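Local coordinates for protein MerB2 (Bacillus megaterium, PDB 5C17) that probably acts as an alkylmercury lyase, cleaving the carbon-mercury bond of organomercurials, and holds a mercury(II) ion in this crystal form, at residues I104-V114 / L194-K205. Numbering follows the deposited sequence. Where two conformers were deposited one is given.
Sequences ISTLELSTALV and LEQALSFGNELK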
# COMPACT_ATOMS: atom_id res chain seq x y z
N ILE A 104 0.85 -6.73 -0.62
CA ILE A 104 0.47 -6.26 -1.95
C ILE A 104 1.15 -4.94 -2.26
O ILE A 104 1.67 -4.75 -3.37
CB ILE A 104 -1.05 -6.14 -2.10
CG1 ILE A 104 -1.70 -7.54 -2.06
CG2 ILE A 104 -1.40 -5.43 -3.40
CD1 ILE A 104 -3.21 -7.51 -2.03
N SER A 105 1.17 -4.02 -1.29
CA SER A 105 1.76 -2.71 -1.48
C SER A 105 3.23 -2.81 -1.88
O SER A 105 3.71 -2.03 -2.68
CB SER A 105 1.62 -1.86 -0.21
OG SER A 105 0.26 -1.58 0.08
N THR A 106 3.95 -3.78 -1.29
CA THR A 106 5.39 -3.91 -1.62
C THR A 106 5.63 -4.02 -3.12
O THR A 106 6.65 -3.56 -3.63
CB THR A 106 6.10 -5.13 -0.93
OG1 THR A 106 5.59 -6.39 -1.39
CG2 THR A 106 6.02 -5.04 0.58
N LEU A 107 4.73 -4.71 -3.82
CA LEU A 107 4.89 -4.96 -5.25
C LEU A 107 4.15 -3.93 -6.08
O LEU A 107 4.68 -3.40 -7.07
CB LEU A 107 4.43 -6.39 -5.56
CG LEU A 107 5.40 -7.45 -5.02
CD1 LEU A 107 4.75 -8.79 -4.95
CD2 LEU A 107 6.68 -7.54 -5.84
N GLU A 108 2.92 -3.59 -5.70
CA GLU A 108 2.20 -2.61 -6.50
C GLU A 108 2.88 -1.25 -6.48
O GLU A 108 2.80 -0.52 -7.46
CB GLU A 108 0.72 -2.55 -6.14
CG GLU A 108 0.38 -1.62 -5.05
CD GLU A 108 -1.11 -1.51 -4.79
OE1 GLU A 108 -1.89 -2.29 -5.38
OE2 GLU A 108 -1.50 -0.64 -4.00
N LEU A 109 3.58 -0.92 -5.39
CA LEU A 109 4.30 0.35 -5.35
C LEU A 109 5.47 0.38 -6.34
O LEU A 109 5.81 1.43 -6.87
CB LEU A 109 4.75 0.66 -3.93
CG LEU A 109 3.64 1.02 -2.94
CD1 LEU A 109 4.16 1.00 -1.52
CD2 LEU A 109 3.04 2.38 -3.27
N SER A 110 6.09 -0.77 -6.59
CA SER A 110 7.16 -0.84 -7.58
C SER A 110 6.64 -0.39 -8.93
O SER A 110 7.24 0.43 -9.63
CB SER A 110 7.72 -2.27 -7.66
OG SER A 110 8.68 -2.38 -8.70
N THR A 111 5.49 -0.94 -9.31
CA THR A 111 4.85 -0.61 -10.57
C THR A 111 4.39 0.84 -10.58
O THR A 111 4.66 1.57 -11.54
CB THR A 111 3.67 -1.54 -10.80
OG1 THR A 111 4.17 -2.88 -10.81
CG2 THR A 111 2.95 -1.22 -12.11
N ALA A 112 3.73 1.27 -9.51
CA ALA A 112 3.16 2.61 -9.49
C ALA A 112 4.25 3.69 -9.53
O ALA A 112 4.07 4.72 -10.17
CB ALA A 112 2.29 2.78 -8.26
N LEU A 113 5.37 3.44 -8.85
CA LEU A 113 6.45 4.41 -8.77
C LEU A 113 7.48 4.25 -9.89
O LEU A 113 8.42 5.04 -9.99
CB LEU A 113 7.14 4.32 -7.41
CG LEU A 113 6.29 4.71 -6.21
CD1 LEU A 113 6.98 4.35 -4.91
CD2 LEU A 113 5.98 6.21 -6.27
N VAL A 114 7.25 3.25 -10.74
CA VAL A 114 8.15 2.95 -11.86
C VAL A 114 9.58 2.79 -11.40
O VAL A 114 10.49 3.52 -11.84
CB VAL A 114 8.09 4.04 -12.95
CG1 VAL A 114 8.67 3.48 -14.26
CG2 VAL A 114 6.65 4.52 -13.16
N LEU A 194 2.60 -13.21 -6.86
CA LEU A 194 3.39 -12.00 -6.84
C LEU A 194 3.28 -11.23 -8.15
O LEU A 194 3.23 -10.00 -8.15
CB LEU A 194 4.86 -12.32 -6.54
CG LEU A 194 5.13 -13.15 -5.29
CD1 LEU A 194 6.61 -13.15 -4.95
CD2 LEU A 194 4.31 -12.69 -4.11
N GLU A 195 3.21 -11.94 -9.28
CA GLU A 195 3.02 -11.28 -10.57
C GLU A 195 1.71 -10.50 -10.58
O GLU A 195 1.65 -9.38 -11.11
CB GLU A 195 3.06 -12.29 -11.73
CG GLU A 195 4.47 -12.74 -12.13
CD GLU A 195 4.52 -13.61 -13.39
OE1 GLU A 195 3.53 -13.67 -14.16
OE2 GLU A 195 5.59 -14.23 -13.61
N GLN A 196 0.65 -11.09 -10.03
CA GLN A 196 -0.63 -10.38 -9.98
C GLN A 196 -0.52 -9.11 -9.12
O GLN A 196 -1.07 -8.06 -9.47
CB GLN A 196 -1.73 -11.32 -9.46
CG GLN A 196 -2.07 -12.44 -10.45
CD GLN A 196 -2.73 -13.72 -9.86
OE1 GLN A 196 -2.97 -13.88 -8.65
NE2 GLN A 196 -3.04 -14.64 -10.77
N ALA A 197 0.20 -9.18 -8.00
CA ALA A 197 0.35 -8.01 -7.14
C ALA A 197 1.09 -6.90 -7.87
O ALA A 197 0.75 -5.72 -7.74
CB ALA A 197 1.05 -8.37 -5.84
N LEU A 198 2.11 -7.25 -8.65
CA LEU A 198 2.80 -6.25 -9.46
C LEU A 198 1.84 -5.53 -10.37
O LEU A 198 1.89 -4.32 -10.51
CB LEU A 198 3.91 -6.89 -10.27
CG LEU A 198 5.24 -7.10 -9.57
CD1 LEU A 198 6.15 -7.97 -10.40
CD2 LEU A 198 5.90 -5.76 -9.28
N SER A 199 0.95 -6.29 -11.01
CA SER A 199 0.03 -5.70 -11.98
C SER A 199 -0.97 -4.75 -11.30
O SER A 199 -1.51 -3.86 -11.94
CB SER A 199 -0.70 -6.79 -12.75
OG SER A 199 -1.76 -7.29 -11.98
N PHE A 200 -1.20 -4.93 -10.00
CA PHE A 200 -2.13 -4.06 -9.30
C PHE A 200 -1.67 -2.59 -9.32
O PHE A 200 -2.48 -1.69 -9.20
CB PHE A 200 -2.29 -4.49 -7.85
CG PHE A 200 -3.31 -5.58 -7.63
CD1 PHE A 200 -3.72 -6.41 -8.66
CD2 PHE A 200 -3.88 -5.74 -6.38
CE1 PHE A 200 -4.68 -7.40 -8.42
CE2 PHE A 200 -4.83 -6.72 -6.14
CZ PHE A 200 -5.23 -7.55 -7.16
N GLY A 201 -0.37 -2.36 -9.48
CA GLY A 201 0.13 -1.00 -9.54
C GLY A 201 -0.43 -0.23 -10.72
O GLY A 201 -0.46 0.99 -10.68
N ASN A 202 -0.84 -0.93 -11.78
CA ASN A 202 -1.52 -0.29 -12.90
C ASN A 202 -2.74 0.50 -12.44
O ASN A 202 -2.94 1.65 -12.83
CB ASN A 202 -2.00 -1.33 -13.93
CG ASN A 202 -0.86 -1.97 -14.71
OD1 ASN A 202 0.27 -1.52 -14.68
ND2 ASN A 202 -1.18 -3.03 -15.46
N GLU A 203 -3.53 -0.13 -11.59
CA GLU A 203 -4.78 0.46 -11.13
C GLU A 203 -4.50 1.58 -10.12
O GLU A 203 -5.22 2.57 -10.08
CB GLU A 203 -5.69 -0.63 -10.56
CG GLU A 203 -6.44 -1.44 -11.65
CD GLU A 203 -5.59 -2.51 -12.34
OE1 GLU A 203 -6.05 -3.01 -13.39
OE2 GLU A 203 -4.51 -2.88 -11.84
N LEU A 204 -3.46 1.43 -9.30
CA LEU A 204 -3.09 2.50 -8.40
C LEU A 204 -2.65 3.74 -9.21
O LEU A 204 -3.01 4.86 -8.88
CB LEU A 204 -1.96 2.07 -7.48
CG LEU A 204 -1.48 3.11 -6.47
CD1 LEU A 204 -2.63 3.61 -5.61
CD2 LEU A 204 -0.40 2.51 -5.60
N LYS A 205 -1.88 3.53 -10.27
CA LYS A 205 -1.48 4.63 -11.14
C LYS A 205 -2.68 5.35 -11.76
O LYS A 205 -2.72 6.58 -11.82
CB LYS A 205 -0.60 4.15 -12.26
CG LYS A 205 0.83 3.98 -11.94
CD LYS A 205 1.46 3.06 -12.97
CE LYS A 205 2.90 3.38 -13.30
NZ LYS A 205 3.49 2.27 -14.14
O HOH W 1 -3.85 -1.29 -6.79
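The Phe200 ring receives the Glu108 carboxylate at its edge, near the ring plane, with the two planes 49° apart; Ile104 CG2 approaches the ring obliquely, and Leu7 of helix 5-17 also touches this side chain. Glu108 OE1 lies 3.3 Å from Phe200 CB and accepts a hydrogen bond from a water that also donates to Phe200 O, tying carboxylate to backbone. With CG set between backbone N and carbonyl carbon (chi1 88°), the Glu108 chain runs extended across Leu204, and OE2 meets Leu204 CD2. As a knob it fills the hole formed by Ala197, Phe200, Gly201 and Leu204. Thr111 fills the next hole, and its OG1 donates to Leu198 O at 2.7 Å; this oxygen also accepts from Gly201 N, on the opposite face of its carbonyl plane. The absence of a side chain at Gly201 lets its CA come within 3.4 Å of Glu108 O in a CA-H...O contact and lie against Thr111. Leu107 CD1 rests on Ala197 CB at 3.8 Å. Lys205, bent at chi3, lies along Ala112 and gives a weak bond from NZ to Thr111 O (2.9 Å); an alanine here would probably lose that bond and uncover the Ala112 backbone and Val114 CG2. Knobs-into-holes packing across a glycine thus joins helices 103-113 and 194-207, whose segments 104-113 and 194-205 cross at -51° with axes 6.4 Å apart at closest approach, beside the mercury site of the MerB fold.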